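Local structure of translocated intimin receptor Tir (Escherichia coli, 2ZQK) at residues D14-E19 and E52-A57; E19-P24 and G41-D46; Q27-N30 and N36-P39. The protein acts as a receptor for bacterial intimin once in the host cell membrane, and triggers actin pedestal formation inside the host cell. All blocks are in the same frame, centred on the assembly; numbering follows the deposited sequence.

In the fold
All three contacts lie in the intimin-binding domain, which is built as a helix, a beta hairpin and a second helix. Along the chain they are nested. Interaction 1 joins helix 7-21 to helix 45-67. Within its loop, interaction 2 joins the last part of helix 7-21 to the chain just before helix 45-67. Interaction 3, innermost, is the hairpin of strands 27-31 and 37-40. The centre of interaction 2 is about 11 Å from each of the other two centres, which are about 22 Å apart. Interaction 2 touches both neighbours, while interactions 1 and 3 do not meet. The helical end and the hairpin both face the second subunit. Asn-36 at the hairpin reaches a chain of another protein, probably intimin.

Interaction 1. Residues D14-E19 and E52-A57; sequences DQLTKE and EEQAKA
Leu-16 and Ala-55 mark the closest backbone approach of the two helical segments, with 8.0 Å from CA to CA. Residues 14-19 belong to helix 7-21 and residues 52-57 to helix 45-67. No hydrogen bond joins the segments, and only 112 Å² is buried between them. The side chains of Leu-16 and Gln-54 carry the contact. Leu-16 CD1 comes within 3.5 Å of Gln-54 CB. The two side chains run across each other at a slant. Leu-16 has CG beside its backbone N (chi1 -71°). Its CD1 lies against Gln-54 CB, and its CD2 is nearest the amide end. The Gln-54 chain runs extended beyond CG and brings its end past the leucine. Ala-55 adds a small, buried surface, and its backbone N is 4.3 Å from Leu-16 CD1.

This is packing within the helical part of the domain, consistent with the four-helix bundle of the Tir dimer. Leu-16 also packs on Ile-51, and Ala-55 on Glu-9 and Arg-13. Next to the contact, Lys-18 packs on Thr-17 of the second subunit. Within 52-57, Lys-56 NZ forms a salt bridge with Glu-53 OE2 (2.8 Å).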
loop_
_atom_site.group_PDB
_atom_site.type_symbol
_atom_site.label_atom_id
_atom_site.label_comp_id
_atom_site.label_asym_id
_atom_site.label_seq_id
_atom_site.Cartn_x
_atom_site.Cartn_y
_atom_site.Cartn_z
ATOM N N ASP B 14 0.485 18.738 -27.373
ATOM C CA ASP B 14 0.151 18.791 -25.950
ATOM C C ASP B 14 -0.888 17.743 -25.629
ATOM O O ASP B 14 -0.735 16.969 -24.695
ATOM C CB ASP B 14 -0.422 20.155 -25.545
ATOM C CG ASP B 14 0.631 21.252 -25.478
ATOM O OD1 ASP B 14 1.797 20.963 -25.118
ATOM O OD2 ASP B 14 0.274 22.417 -25.768
ATOM N N GLN B 15 -1.948 17.728 -26.419
ATOM C CA GLN B 15 -3.037 16.792 -26.225
ATOM C C GLN B 15 -2.596 15.334 -26.296
ATOM O O GLN B 15 -2.908 14.538 -25.406
ATOM C CB GLN B 15 -4.109 17.047 -27.260
ATOM C CG GLN B 15 -5.300 16.156 -27.126
ATOM C CD GLN B 15 -6.008 15.998 -28.444
ATOM O OE1 GLN B 15 -6.423 16.986 -29.063
ATOM N NE2 GLN B 15 -6.142 14.753 -28.898
ATOM N N LEU B 16 -1.874 14.978 -27.352
ATOM C CA LEU B 16 -1.405 13.606 -27.499
ATOM C C LEU B 16 -0.429 13.226 -26.395
ATOM O O LEU B 16 -0.446 12.091 -25.907
ATOM C CB LEU B 16 -0.757 13.409 -28.864
ATOM C CG LEU B 16 -1.762 13.413 -30.025
ATOM C CD1 LEU B 16 -1.046 13.742 -31.326
ATOM C CD2 LEU B 16 -2.470 12.062 -30.115
ATOM N N THR B 17 0.416 14.167 -25.986
ATOM C CA THR B 17 1.367 13.879 -24.923
ATOM C C THR B 17 0.592 13.620 -23.655
ATOM O O THR B 17 0.792 12.580 -23.007
ATOM C CB THR B 17 2.328 15.040 -24.675
ATOM O OG1 THR B 17 3.137 15.245 -25.843
ATOM C CG2 THR B 17 3.228 14.735 -23.477
ATOM N N LYS B 18 -0.297 14.562 -23.311
ATOM C CA LYS B 18 -1.129 14.444 -22.112
ATOM C C LYS B 18 -1.859 13.110 -22.097
ATOM O O LYS B 18 -1.821 12.381 -21.098
ATOM C CB LYS B 18 -2.174 15.552 -22.042
ATOM C CG LYS B 18 -3.103 15.431 -20.809
ATOM C CD LYS B 18 -4.507 15.907 -21.110
ATOM C CE LYS B 18 -5.119 15.058 -22.204
ATOM N NZ LYS B 18 -6.408 15.589 -22.733
ATOM N N GLU B 19 -2.527 12.800 -23.201
ATOM C CA GLU B 19 -3.254 11.546 -23.301
ATOM C C GLU B 19 -2.361 10.330 -23.086
ATOM O O GLU B 19 -2.712 9.436 -22.313
ATOM C CB GLU B 19 -3.953 11.441 -24.654
ATOM C CG GLU B 19 -5.236 12.240 -24.718
ATOM C CD GLU B 19 -5.890 12.229 -26.085
ATOM O OE1 GLU B 19 -6.953 12.870 -26.220
ATOM O OE2 GLU B 19 -5.354 11.591 -27.018
ATOM N N GLU B 52 5.170 13.138 -32.245
ATOM C CA GLU B 52 5.770 14.202 -33.043
ATOM C C GLU B 52 5.241 14.245 -34.478
ATOM O O GLU B 52 4.968 15.322 -35.016
ATOM C CB GLU B 52 7.287 14.026 -33.056
ATOM C CG GLU B 52 8.035 15.270 -33.438
ATOM C CD GLU B 52 7.606 16.457 -32.607
ATOM O OE1 GLU B 52 7.576 16.329 -31.361
ATOM O OE2 GLU B 52 7.299 17.512 -33.203
ATOM N N GLU B 53 5.107 13.071 -35.096
ATOM C CA GLU B 53 4.601 12.968 -36.460
ATOM C C GLU B 53 3.153 13.386 -36.512
ATOM O O GLU B 53 2.778 14.201 -37.351
ATOM C CB GLU B 53 4.731 11.536 -36.979
ATOM C CG GLU B 53 6.165 11.098 -37.114
ATOM C CD GLU B 53 6.960 12.107 -37.895
ATOM O OE1 GLU B 53 6.742 12.218 -39.120
ATOM O OE2 GLU B 53 7.787 12.806 -37.273
ATOM N N GLN B 54 2.341 12.814 -35.621
ATOM C CA GLN B 54 0.917 13.131 -35.536
ATOM C C GLN B 54 0.742 14.642 -35.414
ATOM O O GLN B 54 -0.061 15.246 -36.134
ATOM C CB GLN B 54 0.293 12.448 -34.320
ATOM C CG GLN B 54 -0.028 10.981 -34.508
ATOM C CD GLN B 54 -0.652 10.363 -33.267
ATOM O OE1 GLN B 54 0.042 10.048 -32.292
ATOM N NE2 GLN B 54 -1.971 10.201 -33.293
ATOM N N ALA B 55 1.491 15.245 -34.492
ATOM C CA ALA B 55 1.442 16.685 -34.302
ATOM C C ALA B 55 1.677 17.393 -35.651
ATOM O O ALA B 55 0.954 18.320 -36.012
ATOM C CB ALA B 55 2.498 17.102 -33.294
ATOM N N LYS B 56 2.680 16.943 -36.401
ATOM C CA LYS B 56 2.983 17.542 -37.695
ATOM C C LYS B 56 1.901 17.318 -38.739
ATOM O O LYS B 56 1.679 18.177 -39.586
ATOM C CB LYS B 56 4.295 16.994 -38.266
ATOM C CG LYS B 56 5.543 17.276 -37.460
ATOM C CD LYS B 56 6.755 17.282 -38.382
ATOM C CE LYS B 56 8.050 17.036 -37.632
ATOM N NZ LYS B 56 8.214 15.587 -37.310
ATOM N N ALA B 57 1.250 16.159 -38.704
ATOM C CA ALA B 57 0.203 15.860 -39.680
ATOM C C ALA B 57 -0.983 16.775 -39.441
ATOM O O ALA B 57 -1.630 17.224 -40.388
ATOM C CB ALA B 57 -0.228 14.399 -39.580
#

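Interaction 2. Residues E19-P24 and G41-D46; sequences EAFQNP and GVLKDD
Leu-43 lies over one face of the Phe-21 ring in a CH-pi contact. Its CD2 methyl is 3.6 Å from the centroid of the Phe-21 ring, 24° off the ring normal. The methyl is offset toward the rim on the CD1-CE1 side. Leu-43 CG and CD1 meet the same part of the ring, with CG nearest to Phe-21 CE1. With Leu-43 CG beside its own backbone N (chi1 -63°), the branched end of the side chain is directed at the phenylalanine. The same CD2 methyl also packs against the helix backbone, where Ala-20 O is 4.2 Å from Leu-43 CD2.

The ring edge meets a backbone group instead. Gly-41 O lies near the plane of the Phe-21 ring, 3.6 Å from Phe-21 CZ. Gly-41 sits at a corner of the chain, where strand 37-40 gives way to the short strand 42-43.

This buried contact closes the junction between the helices and the beta hairpin. Lys-44 follows as the N-cap residue of helix 45-67. Phe-21 also stacks on Phe-21 of the second subunit, so the ring takes part in the dimer interface as well.

Hydrogen bonds lead from both segments to neighbouring residues. Ala-20 O accepts one from Asn-26 ND2. Backbone hydrogen bonds tie Val-42 to Lys-28 and Lys-44 to Asn-26.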
loop_
_atom_site.group_PDB
_atom_site.type_symbol
_atom_site.label_atom_id
_atom_site.label_comp_id
_atom_site.label_asym_id
_atom_site.label_seq_id
_atom_site.Cartn_x
_atom_site.Cartn_y
_atom_site.Cartn_z
ATOM N N GLU B 19 -2.527 12.800 -23.201
ATOM C CA GLU B 19 -3.254 11.546 -23.301
ATOM C C GLU B 19 -2.361 10.330 -23.086
ATOM O O GLU B 19 -2.712 9.436 -22.313
ATOM C CB GLU B 19 -3.953 11.441 -24.654
ATOM C CG GLU B 19 -5.236 12.240 -24.718
ATOM C CD GLU B 19 -5.890 12.229 -26.085
ATOM O OE1 GLU B 19 -6.953 12.870 -26.220
ATOM O OE2 GLU B 19 -5.354 11.591 -27.018
ATOM N N ALA B 20 -1.204 10.307 -23.748
ATOM C CA ALA B 20 -0.269 9.181 -23.643
ATOM C C ALA B 20 0.279 8.945 -22.236
ATOM O O ALA B 20 0.669 7.826 -21.884
ATOM C CB ALA B 20 0.878 9.373 -24.625
ATOM N N PHE B 21 0.323 9.991 -21.426
ATOM C CA PHE B 21 0.818 9.823 -20.070
ATOM C C PHE B 21 -0.230 9.110 -19.248
ATOM O O PHE B 21 0.086 8.500 -18.228
ATOM C CB PHE B 21 1.076 11.163 -19.401
ATOM C CG PHE B 21 2.494 11.596 -19.422
ATOM C CD1 PHE B 21 3.027 12.227 -20.538
ATOM C CD2 PHE B 21 3.291 11.431 -18.302
ATOM C CE1 PHE B 21 4.347 12.698 -20.531
ATOM C CE2 PHE B 21 4.610 11.896 -18.286
ATOM C CZ PHE B 21 5.137 12.531 -19.401
ATOM N N GLN B 22 -1.484 9.214 -19.684
ATOM C CA GLN B 22 -2.596 8.619 -18.955
ATOM C C GLN B 22 -2.574 7.114 -18.999
ATOM O O GLN B 22 -3.269 6.449 -18.243
ATOM C CB GLN B 22 -3.908 9.207 -19.460
ATOM C CG GLN B 22 -3.961 10.697 -19.140
ATOM C CD GLN B 22 -5.081 11.435 -19.837
ATOM O OE1 GLN B 22 -5.352 11.214 -21.021
ATOM N NE2 GLN B 22 -5.723 12.343 -19.113
ATOM N N ASN B 23 -1.736 6.590 -19.882
ATOM C CA ASN B 23 -1.527 5.156 -20.013
ATOM C C ASN B 23 -0.137 4.977 -19.434
ATOM O O ASN B 23 0.869 5.211 -20.108
ATOM C CB ASN B 23 -1.536 4.749 -21.476
ATOM C CG ASN B 23 -1.216 3.295 -21.661
ATOM O OD1 ASN B 23 -1.351 2.757 -22.762
ATOM N ND2 ASN B 23 -0.784 2.639 -20.584
ATOM N N PRO B 24 -0.056 4.552 -18.176
ATOM C CA PRO B 24 1.226 4.361 -17.501
ATOM C C PRO B 24 2.213 3.430 -18.217
ATOM O O PRO B 24 3.332 3.206 -17.745
ATOM C CB PRO B 24 0.802 3.873 -16.108
ATOM C CG PRO B 24 -0.388 3.045 -16.402
ATOM C CD PRO B 24 -1.133 3.840 -17.468
ATOM N N GLY B 41 8.889 10.886 -15.457
ATOM C CA GLY B 41 8.366 12.124 -16.010
ATOM C C GLY B 41 8.663 12.234 -17.487
ATOM O O GLY B 41 8.403 13.261 -18.116
ATOM N N VAL B 42 9.203 11.156 -18.046
ATOM C CA VAL B 42 9.559 11.118 -19.452
ATOM C C VAL B 42 8.902 9.939 -20.155
ATOM O O VAL B 42 8.857 8.839 -19.614
ATOM C CB VAL B 42 11.084 11.005 -19.619
ATOM C CG1 VAL B 42 11.450 11.033 -21.095
ATOM C CG2 VAL B 42 11.767 12.142 -18.900
ATOM N N LEU B 43 8.399 10.174 -21.365
ATOM C CA LEU B 43 7.744 9.132 -22.154
ATOM C C LEU B 43 8.730 8.312 -22.966
ATOM O O LEU B 43 9.822 8.773 -23.308
ATOM C CB LEU B 43 6.745 9.744 -23.122
ATOM C CG LEU B 43 5.541 10.518 -22.606
ATOM C CD1 LEU B 43 4.944 11.253 -23.799
ATOM C CD2 LEU B 43 4.503 9.584 -21.942
ATOM N N LYS B 44 8.317 7.095 -23.292
ATOM C CA LYS B 44 9.135 6.182 -24.069
ATOM C C LYS B 44 9.431 6.774 -25.445
ATOM O O LYS B 44 8.511 7.185 -26.156
ATOM C CB LYS B 44 8.400 4.847 -24.192
ATOM C CG LYS B 44 8.243 4.132 -22.853
ATOM C CD LYS B 44 7.543 2.796 -22.999
ATOM C CE LYS B 44 7.678 1.975 -21.728
ATOM N NZ LYS B 44 7.154 0.591 -21.917
ATOM N N ASP B 45 10.710 6.808 -25.822
ATOM C CA ASP B 45 11.118 7.386 -27.106
ATOM C C ASP B 45 10.179 7.110 -28.284
ATOM O O ASP B 45 9.934 8.009 -29.101
ATOM C CB ASP B 45 12.536 6.941 -27.460
ATOM C CG ASP B 45 13.543 7.291 -26.374
ATOM O OD1 ASP B 45 13.195 8.073 -25.460
ATOM O OD2 ASP B 45 14.686 6.787 -26.434
ATOM N N ASP B 46 9.652 5.886 -28.371
ATOM C CA ASP B 46 8.729 5.508 -29.449
ATOM C C ASP B 46 7.533 6.437 -29.491
ATOM O O ASP B 46 7.142 6.907 -30.557
ATOM C CB ASP B 46 8.181 4.097 -29.256
ATOM C CG ASP B 46 9.255 3.074 -29.077
ATOM O OD1 ASP B 46 10.143 2.985 -29.954
ATOM O OD2 ASP B 46 9.203 2.354 -28.058
#

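Interaction 3. Residues Q27-N30 and N36-P39; sequences QKVN and NAIP
Val-29 splits its two methyl groups: CG1 meets the Ala-37 methyl, CG2 the backbone of residues 37-39. The side chains pack at 3.4 Å from Val-29 CG1 to Ala-37 CB. Val-29 CG2 comes first to the Ala-37 carbonyl, 3.0 Å from Ala-37 O. It also lies 3.4 Å from Ile-38 O and 3.7 Å from Pro-39 N. Val-29 and Pro-39 form an antiparallel non-hydrogen-bonded pair in the hairpin of strands 27-31 and 37-40, and their side chains diverge.

Gln-27 has a chain extended beyond CG, and its NE2 end reaches Pro-39 CB. That contact is packing. The amide nitrogen's hydrogen bond goes to Gln-27 OE1 of the second subunit, where the two glutamines pair across the dimer.

Asn-30 CB lies 3.7 Å from Ile-38 CG1. The Ile-38 CG1 branch sits between its backbone N and carbonyl carbon (chi1 82°), which carries it toward Asn-30. The backbones are joined by Asn-30 N to Ile-38 O (2.7 Å), a bent bond with an angle of 140° at the hydrogen. Ala-37 is the centre of an inverse gamma turn.

Asn-36 bonds to a polar side chain of another protein's chain, probably intimin. Between 27-30 and 36-39 themselves, that one backbone bond from Asn-30 to Ile-38 is the only hydrogen bond, and methyl and ring packing makes up much of the rest.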
loop_
_atom_site.group_PDB
_atom_site.type_symbol
_atom_site.label_atom_id
_atom_site.label_comp_id
_atom_site.label_asym_id
_atom_site.label_seq_id
_atom_site.Cartn_x
_atom_site.Cartn_y
_atom_site.Cartn_z
ATOM N N GLN B 27 5.237 5.281 -20.233
ATOM C CA GLN B 27 6.089 6.062 -19.359
ATOM C C GLN B 27 7.385 5.430 -18.945
ATOM O O GLN B 27 7.393 4.296 -18.456
ATOM C CB GLN B 27 5.307 6.418 -18.102
ATOM C CG GLN B 27 5.463 7.854 -17.666
ATOM C CD GLN B 27 4.526 8.195 -16.543
ATOM O OE1 GLN B 27 3.329 7.878 -16.593
ATOM N NE2 GLN B 27 5.055 8.854 -15.518
ATOM N N LYS B 28 8.482 6.168 -19.131
ATOM C CA LYS B 28 9.793 5.680 -18.722
ATOM C C LYS B 28 9.682 5.718 -17.216
ATOM O O LYS B 28 8.952 6.543 -16.664
ATOM C CB LYS B 28 10.926 6.595 -19.200
ATOM C CG LYS B 28 11.231 6.500 -20.696
ATOM C CD LYS B 28 12.533 7.225 -21.036
ATOM C CE LYS B 28 12.995 6.901 -22.458
ATOM N NZ LYS B 28 14.462 7.104 -22.653
ATOM N N VAL B 29 10.398 4.834 -16.546
ATOM C CA VAL B 29 10.294 4.761 -15.111
ATOM C C VAL B 29 11.668 4.753 -14.458
ATOM O O VAL B 29 12.672 4.616 -15.139
ATOM C CB VAL B 29 9.482 3.496 -14.748
ATOM C CG1 VAL B 29 10.410 2.383 -14.313
ATOM C CG2 VAL B 29 8.421 3.830 -13.710
ATOM N N ASN B 30 11.702 4.906 -13.138
ATOM C CA ASN B 30 12.939 4.931 -12.374
ATOM C C ASN B 30 12.984 3.923 -11.260
ATOM O O ASN B 30 13.016 4.296 -10.093
ATOM C CB ASN B 30 13.168 6.301 -11.773
ATOM C CG ASN B 30 14.028 7.166 -12.648
ATOM O OD1 ASN B 30 13.965 8.406 -12.576
ATOM N ND2 ASN B 30 14.863 6.524 -13.480
ATOM N N ASN B 36 10.857 -0.670 -6.797
ATOM C CA ASN B 36 9.893 0.390 -7.050
ATOM C C ASN B 36 10.104 1.212 -8.329
ATOM O O ASN B 36 10.955 2.084 -8.380
ATOM C CB ASN B 36 9.829 1.323 -5.825
ATOM C CG ASN B 36 9.143 0.672 -4.620
ATOM O OD1 ASN B 36 8.041 0.138 -4.745
ATOM N ND2 ASN B 36 9.789 0.723 -3.456
ATOM N N ALA B 37 9.317 0.935 -9.359
ATOM C CA ALA B 37 9.413 1.669 -10.611
ATOM C C ALA B 37 8.748 3.044 -10.505
ATOM O O ALA B 37 7.597 3.196 -10.913
ATOM C CB ALA B 37 8.737 0.879 -11.705
ATOM N N ILE B 38 9.436 4.060 -9.995
ATOM C CA ILE B 38 8.772 5.356 -9.895
ATOM C C ILE B 38 8.788 6.170 -11.194
ATOM O O ILE B 38 9.809 6.311 -11.839
ATOM C CB ILE B 38 9.351 6.189 -8.727
ATOM C CG1 ILE B 38 10.637 6.899 -9.159
ATOM C CG2 ILE B 38 9.580 5.265 -7.519
ATOM C CD1 ILE B 38 11.285 7.767 -8.089
ATOM N N PRO B 39 7.636 6.714 -11.599
ATOM C CA PRO B 39 7.581 7.505 -12.835
ATOM C C PRO B 39 8.666 8.575 -12.933
ATOM O O PRO B 39 8.823 9.397 -12.034
ATOM C CB PRO B 39 6.174 8.102 -12.800
ATOM C CG PRO B 39 5.831 8.126 -11.326
ATOM C CD PRO B 39 6.369 6.806 -10.854
#